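Local coordinates for protein endoglucanase (Thermotoga maritima, PDB 1VHO) that is probably a metal-dependent aminopeptidase of the M42 family, using two divalent metal cations per subunit, although it is named an endoglucanase, at residues E13-D18 with V167-D172; V68-F73 with D172-C177. All blocks are in the same frame, centred on the assembly; numbering follows the deposited sequence.

Both interactions use the start of helix 171-187, and both include Asp-172, a predicted ligand at both zinc sites. Interaction 1 joins the turn that leads into helix 171-187 to the end of the N-terminal helix 7-16 and is partly buried. Interaction 2 joins the first turns of the same helix to the loop after strand 61-67 and is buried more deeply. Both set side chains on backbone oxygens. Interaction 1 adds a lysine-aspartate pair and a bridging water; interaction 2 adds an arginine-glutamate pair and its own water. The two touch directly: Lys-169 NZ forms a salt bridge with Glu-70 OE1 at 2.8 Å, and Glu-70 also pairs with Arg-174.

Interaction 1 (E13-D18 with V167-D172); sequences ELSNLD and VGKALD
Lys-169 and Ser-15 meet through two torsions. Lys-169 CG sits between its own backbone N and carbonyl carbon (chi1 59°), and the chain then runs extended to a bend at chi4. Ser-15 OG lies anti to its N (chi1 171°), which turns it onto Lys-169 O. The contact joins the C-terminal end of helix 7-16 to the turn between strand 165-168 and helix 171-187, where Ala-170 is the N-cap residue. Lys-169 NZ gives a hydrogen bond to Ser-15 O at 2.9 Å, nearly along the C=O axis. In return, Ser-15 OG donates to Lys-169 O at 2.7 Å, in the carbonyl plane and on a lone pair. NZ also forms a salt bridge with Asp-18 OD1 at 2.9 Å, the two side chains crossing at about a right angle. Glu-70 is a further acidic partner of this ammonium, while Asp-18 is also held by Arg-102 and Tyr-104. A methionine here would probably leave the carboxylates of Asp-18 and Glu-70 without this positive mate and Ser-15 O without this donor. Ser-15 CB packs on Leu-171 CD2 at 4.0 Å. Asn-16 OD1 accepts from Ala-159 N and from a water, which also donates to Ser-15 OG and accepts from Lys-169 N at 3.0 Å.

Interaction 2 (V68-F73 with D172-C177); sequences VDEIGF and DNRASC
Arg-174 reaches from helix 171-187 to the loop after strand 61-67. Its chain bends at chi2 (-72°), which brings NE and NH2 to the same oxygen, Val-68 O. NE donates to Val-68 O at 2.8 Å and NH2 to it at 2.9 Å. This oxygen lies in the guanidinium plane. NH2 also bonds Glu-70 OE2 at 2.8 Å in a salt bridge, on the anti side and 30° out of the carboxylate plane. NH1 makes a weak bond to the same OE2 at 3.1 Å. It is also hydrogen-bonded to Leu-17 O and probably to Leu-14 O. All three guanidinium nitrogens thus have acceptors. Asn-173 ND2 donates to Asp-69 O at 2.8 Å in a fairly straight bond (166°), from above the carbonyl plane. A water donates to Asp-69 O and to Asp-172 OD1. Outside partners take the other acceptors: Gly-19 N bonds Glu-70 OE2, Lys-169 bonds Glu-70 OE1, Arg-281 bonds Asn-173 OD1 and Ser-21 bonds Asp-69 OD2. Val-68 CG1 adds an apolar contact with Cys-177 SG at 3.8 Å. Asn-173 touches His-67, a predicted zinc ligand, and follows Asp-172, another. The arrangement ties the loop to the helix start beside the predicted two-metal site of this M42-family protein, probably an aminopeptidase.

Interaction 1 (E13-D18 with V167-D172)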
loop_
_atom_site.group_PDB
_atom_site.type_symbol
_atom_site.label_atom_id
_atom_site.label_comp_id
_atom_site.label_asym_id
_atom_site.label_seq_id
_atom_site.Cartn_x
_atom_site.Cartn_y
_atom_site.Cartn_z
ATOM N N GLU A 13 8.140 -4.869 8.539
ATOM C CA GLU A 13 9.176 -5.004 7.517
ATOM C C GLU A 13 8.700 -4.353 6.207
ATOM O O GLU A 13 9.516 -3.679 5.575
ATOM C CB GLU A 13 9.590 -6.463 7.258
ATOM C CG GLU A 13 10.264 -7.070 8.483
ATOM C CD GLU A 13 10.909 -8.435 8.217
ATOM O OE1 GLU A 13 10.724 -9.100 7.196
ATOM O OE2 GLU A 13 11.645 -8.869 9.115
ATOM N N LEU A 14 7.417 -4.502 5.879
ATOM C CA LEU A 14 6.893 -3.920 4.617
ATOM C C LEU A 14 6.892 -2.398 4.716
ATOM O O LEU A 14 7.267 -1.716 3.784
ATOM C CB LEU A 14 5.485 -4.437 4.315
ATOM C CG LEU A 14 5.407 -5.896 3.771
ATOM C CD1 LEU A 14 3.955 -6.392 3.824
ATOM C CD2 LEU A 14 5.943 -5.900 2.351
ATOM N N SER A 15 6.517 -1.906 5.897
ATOM C CA SER A 15 6.507 -0.447 6.121
ATOM C C SER A 15 7.911 0.152 6.024
ATOM O O SER A 15 8.084 1.231 5.413
ATOM C CB SER A 15 5.927 -0.235 7.526
ATOM O OG SER A 15 6.092 1.140 7.881
ATOM N N ASN A 16 8.912 -0.530 6.575
ATOM C CA ASN A 16 10.280 0.014 6.574
ATOM C C ASN A 16 10.945 0.034 5.210
ATOM O O ASN A 16 11.850 0.868 5.027
ATOM C CB ASN A 16 11.178 -0.723 7.575
ATOM C CG ASN A 16 10.787 -0.425 9.014
ATOM O OD1 ASN A 16 10.214 0.612 9.340
ATOM N ND2 ASN A 16 11.126 -1.344 9.924
ATOM N N LEU A 17 10.653 -0.904 4.310
ATOM C CA LEU A 17 11.217 -0.887 2.967
ATOM C C LEU A 17 10.873 0.428 2.238
ATOM O O LEU A 17 9.799 1.022 2.448
ATOM C CB LEU A 17 10.572 -2.017 2.148
ATOM C CG LEU A 17 10.904 -3.428 2.682
ATOM C CD1 LEU A 17 9.906 -4.400 2.029
ATOM C CD2 LEU A 17 12.344 -3.764 2.314
ATOM N N ASP A 18 11.788 0.833 1.339
ATOM C CA ASP A 18 11.557 2.045 0.570
ATOM C C ASP A 18 11.219 1.743 -0.879
ATOM O O ASP A 18 12.056 1.208 -1.635
ATOM C CB ASP A 18 12.759 2.994 0.658
ATOM C CG ASP A 18 13.070 3.478 2.061
ATOM O OD1 ASP A 18 12.178 3.481 2.938
ATOM O OD2 ASP A 18 14.248 3.856 2.351
ATOM N N VAL A 167 2.619 0.721 13.874
ATOM C CA VAL A 167 2.651 2.140 13.463
ATOM C C VAL A 167 3.870 2.316 12.544
ATOM O O VAL A 167 4.963 1.830 12.850
ATOM C CB VAL A 167 2.819 3.051 14.696
ATOM C CG1 VAL A 167 2.942 4.509 14.265
ATOM C CG2 VAL A 167 1.602 2.937 15.643
ATOM N N GLY A 168 3.659 2.966 11.391
ATOM C CA GLY A 168 4.808 3.138 10.485
ATOM C C GLY A 168 4.344 3.796 9.187
ATOM O O GLY A 168 3.170 4.131 9.014
ATOM N N LYS A 169 5.343 4.197 8.395
ATOM C CA LYS A 169 5.028 4.891 7.154
ATOM C C LYS A 169 4.425 3.918 6.134
ATOM O O LYS A 169 4.711 2.707 6.188
ATOM C CB LYS A 169 6.276 5.533 6.498
ATOM C CG LYS A 169 7.391 4.459 6.175
ATOM C CD LYS A 169 8.509 5.200 5.419
ATOM C CE LYS A 169 9.694 4.283 5.062
ATOM N NZ LYS A 169 9.426 3.367 3.929
ATOM N N ALA A 170 3.781 4.503 5.136
ATOM C CA ALA A 170 3.276 3.727 3.988
ATOM C C ALA A 170 2.384 2.545 4.252
ATOM O O ALA A 170 2.104 1.779 3.285
ATOM C CB ALA A 170 4.485 3.216 3.157
ATOM N N LEU A 171 1.741 2.465 5.419
ATOM C CA LEU A 171 0.798 1.353 5.623
ATOM C C LEU A 171 -0.429 1.477 4.780
ATOM O O LEU A 171 -1.123 0.487 4.504
ATOM C CB LEU A 171 0.513 1.198 7.134
ATOM C CG LEU A 171 1.694 0.732 7.965
ATOM C CD1 LEU A 171 1.479 0.993 9.459
ATOM C CD2 LEU A 171 1.995 -0.756 7.773
ATOM N N ASP A 172 -0.795 2.687 4.271
ATOM C CA ASP A 172 -1.949 2.831 3.420
ATOM C C ASP A 172 -1.856 1.915 2.197
ATOM O O ASP A 172 -2.889 1.661 1.572
ATOM C CB ASP A 172 -2.250 4.292 3.058
ATOM C CG ASP A 172 -1.007 4.982 2.494
ATOM O OD1 ASP A 172 -0.506 4.542 1.452
ATOM O OD2 ASP A 172 -0.495 5.914 3.129
HETATM O O HOH W 1 7.897 2.906 9.182
#

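Interaction 2 (V68-F73 with D172-C177)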
loop_
_atom_site.group_PDB
_atom_site.type_symbol
_atom_site.label_atom_id
_atom_site.label_comp_id
_atom_site.label_asym_id
_atom_site.label_seq_id
_atom_site.Cartn_x
_atom_site.Cartn_y
_atom_site.Cartn_z
ATOM N N VAL A 68 1.606 -0.761 -4.195
ATOM C CA VAL A 68 2.814 -1.040 -3.412
ATOM C C VAL A 68 3.645 0.191 -3.081
ATOM O O VAL A 68 4.503 0.078 -2.183
ATOM C CB VAL A 68 3.781 -2.035 -4.090
ATOM C CG1 VAL A 68 3.124 -3.363 -4.475
ATOM C CG2 VAL A 68 4.426 -1.442 -5.326
ATOM N N ASP A 69 3.438 1.306 -3.797
ATOM C CA ASP A 69 4.288 2.469 -3.570
ATOM C C ASP A 69 4.014 3.271 -2.336
ATOM O O ASP A 69 3.104 3.038 -1.507
ATOM C CB ASP A 69 4.269 3.383 -4.842
ATOM C CG ASP A 69 2.969 4.146 -5.022
ATOM O OD1 ASP A 69 1.951 3.777 -4.391
ATOM O OD2 ASP A 69 2.870 5.123 -5.799
ATOM N N GLU A 70 4.855 4.290 -2.145
ATOM C CA GLU A 70 4.737 5.236 -1.048
ATOM C C GLU A 70 5.132 6.620 -1.573
ATOM O O GLU A 70 5.748 6.733 -2.640
ATOM C CB GLU A 70 5.655 4.916 0.144
ATOM C CG GLU A 70 7.175 4.975 -0.253
ATOM C CD GLU A 70 7.976 4.271 0.850
ATOM O OE1 GLU A 70 8.314 4.924 1.872
ATOM O OE2 GLU A 70 8.257 3.069 0.740
ATOM N N ILE A 71 4.873 7.633 -0.788
ATOM C CA ILE A 71 5.234 8.979 -1.235
ATOM C C ILE A 71 6.751 9.131 -1.210
ATOM O O ILE A 71 7.526 8.499 -0.479
ATOM C CB ILE A 71 4.555 10.060 -0.400
ATOM C CG1 ILE A 71 5.080 10.079 1.016
ATOM C CG2 ILE A 71 3.026 9.866 -0.423
ATOM C CD1 ILE A 71 5.772 11.403 1.339
ATOM N N GLY A 72 7.178 10.014 -2.113
ATOM C CA GLY A 72 8.602 10.295 -2.220
ATOM C C GLY A 72 8.754 11.735 -2.773
ATOM O O GLY A 72 7.760 12.370 -3.196
ATOM N N PHE A 73 9.972 12.195 -2.714
ATOM C CA PHE A 73 10.327 13.536 -3.206
ATOM C C PHE A 73 11.616 13.427 -4.022
ATOM O O PHE A 73 12.439 12.531 -3.816
ATOM C CB PHE A 73 10.660 14.497 -2.021
ATOM C CG PHE A 73 9.589 14.619 -0.992
ATOM C CD1 PHE A 73 8.596 15.562 -1.086
ATOM C CD2 PHE A 73 9.597 13.763 0.114
ATOM C CE1 PHE A 73 7.591 15.665 -0.117
ATOM C CE2 PHE A 73 8.581 13.841 1.058
ATOM C CZ PHE A 73 7.592 14.804 0.971
ATOM N N ASP A 172 -0.795 2.687 4.271
ATOM C CA ASP A 172 -1.949 2.831 3.420
ATOM C C ASP A 172 -1.856 1.915 2.197
ATOM O O ASP A 172 -2.889 1.661 1.572
ATOM C CB ASP A 172 -2.250 4.292 3.058
ATOM C CG ASP A 172 -1.007 4.982 2.494
ATOM O OD1 ASP A 172 -0.506 4.542 1.452
ATOM O OD2 ASP A 172 -0.495 5.914 3.129
ATOM N N ASN A 173 -0.638 1.504 1.779
ATOM C CA ASN A 173 -0.535 0.510 0.724
ATOM C C ASN A 173 0.095 -0.786 1.276
ATOM O O ASN A 173 -0.281 -1.911 0.925
ATOM C CB ASN A 173 0.376 0.998 -0.435
ATOM C CG ASN A 173 -0.353 2.018 -1.294
ATOM O OD1 ASN A 173 -1.598 1.986 -1.345
ATOM N ND2 ASN A 173 0.376 2.808 -2.082
ATOM N N ARG A 174 1.076 -0.641 2.176
ATOM C CA ARG A 174 1.808 -1.822 2.681
ATOM C C ARG A 174 0.949 -2.764 3.540
ATOM O O ARG A 174 1.180 -3.985 3.508
ATOM C CB ARG A 174 3.092 -1.443 3.367
ATOM C CG ARG A 174 4.113 -0.646 2.517
ATOM C CD ARG A 174 4.800 -1.513 1.441
ATOM N NE ARG A 174 5.346 -0.585 0.441
ATOM C CZ ARG A 174 6.331 0.283 0.605
ATOM N NH1 ARG A 174 7.011 0.387 1.752
ATOM N NH2 ARG A 174 6.562 1.143 -0.424
ATOM N N ALA A 175 -0.069 -2.247 4.226
ATOM C CA ALA A 175 -0.919 -3.178 5.009
ATOM C C ALA A 175 -1.651 -4.089 4.037
ATOM O O ALA A 175 -1.761 -5.291 4.316
ATOM C CB ALA A 175 -1.934 -2.400 5.845
ATOM N N SER A 176 -2.080 -3.577 2.879
ATOM C CA SER A 176 -2.760 -4.383 1.876
ATOM C C SER A 176 -1.827 -5.418 1.238
ATOM O O SER A 176 -2.237 -6.551 0.935
ATOM C CB SER A 176 -3.336 -3.478 0.773
ATOM O OG SER A 176 -4.367 -2.625 1.338
ATOM N N CYS A 177 -0.568 -5.040 1.022
ATOM C CA CYS A 177 0.438 -5.967 0.532
ATOM C C CYS A 177 0.531 -7.106 1.583
ATOM O O CYS A 177 0.554 -8.260 1.154
ATOM C CB CYS A 177 1.854 -5.302 0.443
ATOM S SG CYS A 177 1.858 -4.114 -0.971
HETATM O O HOH W 2 2.099 4.318 0.871
#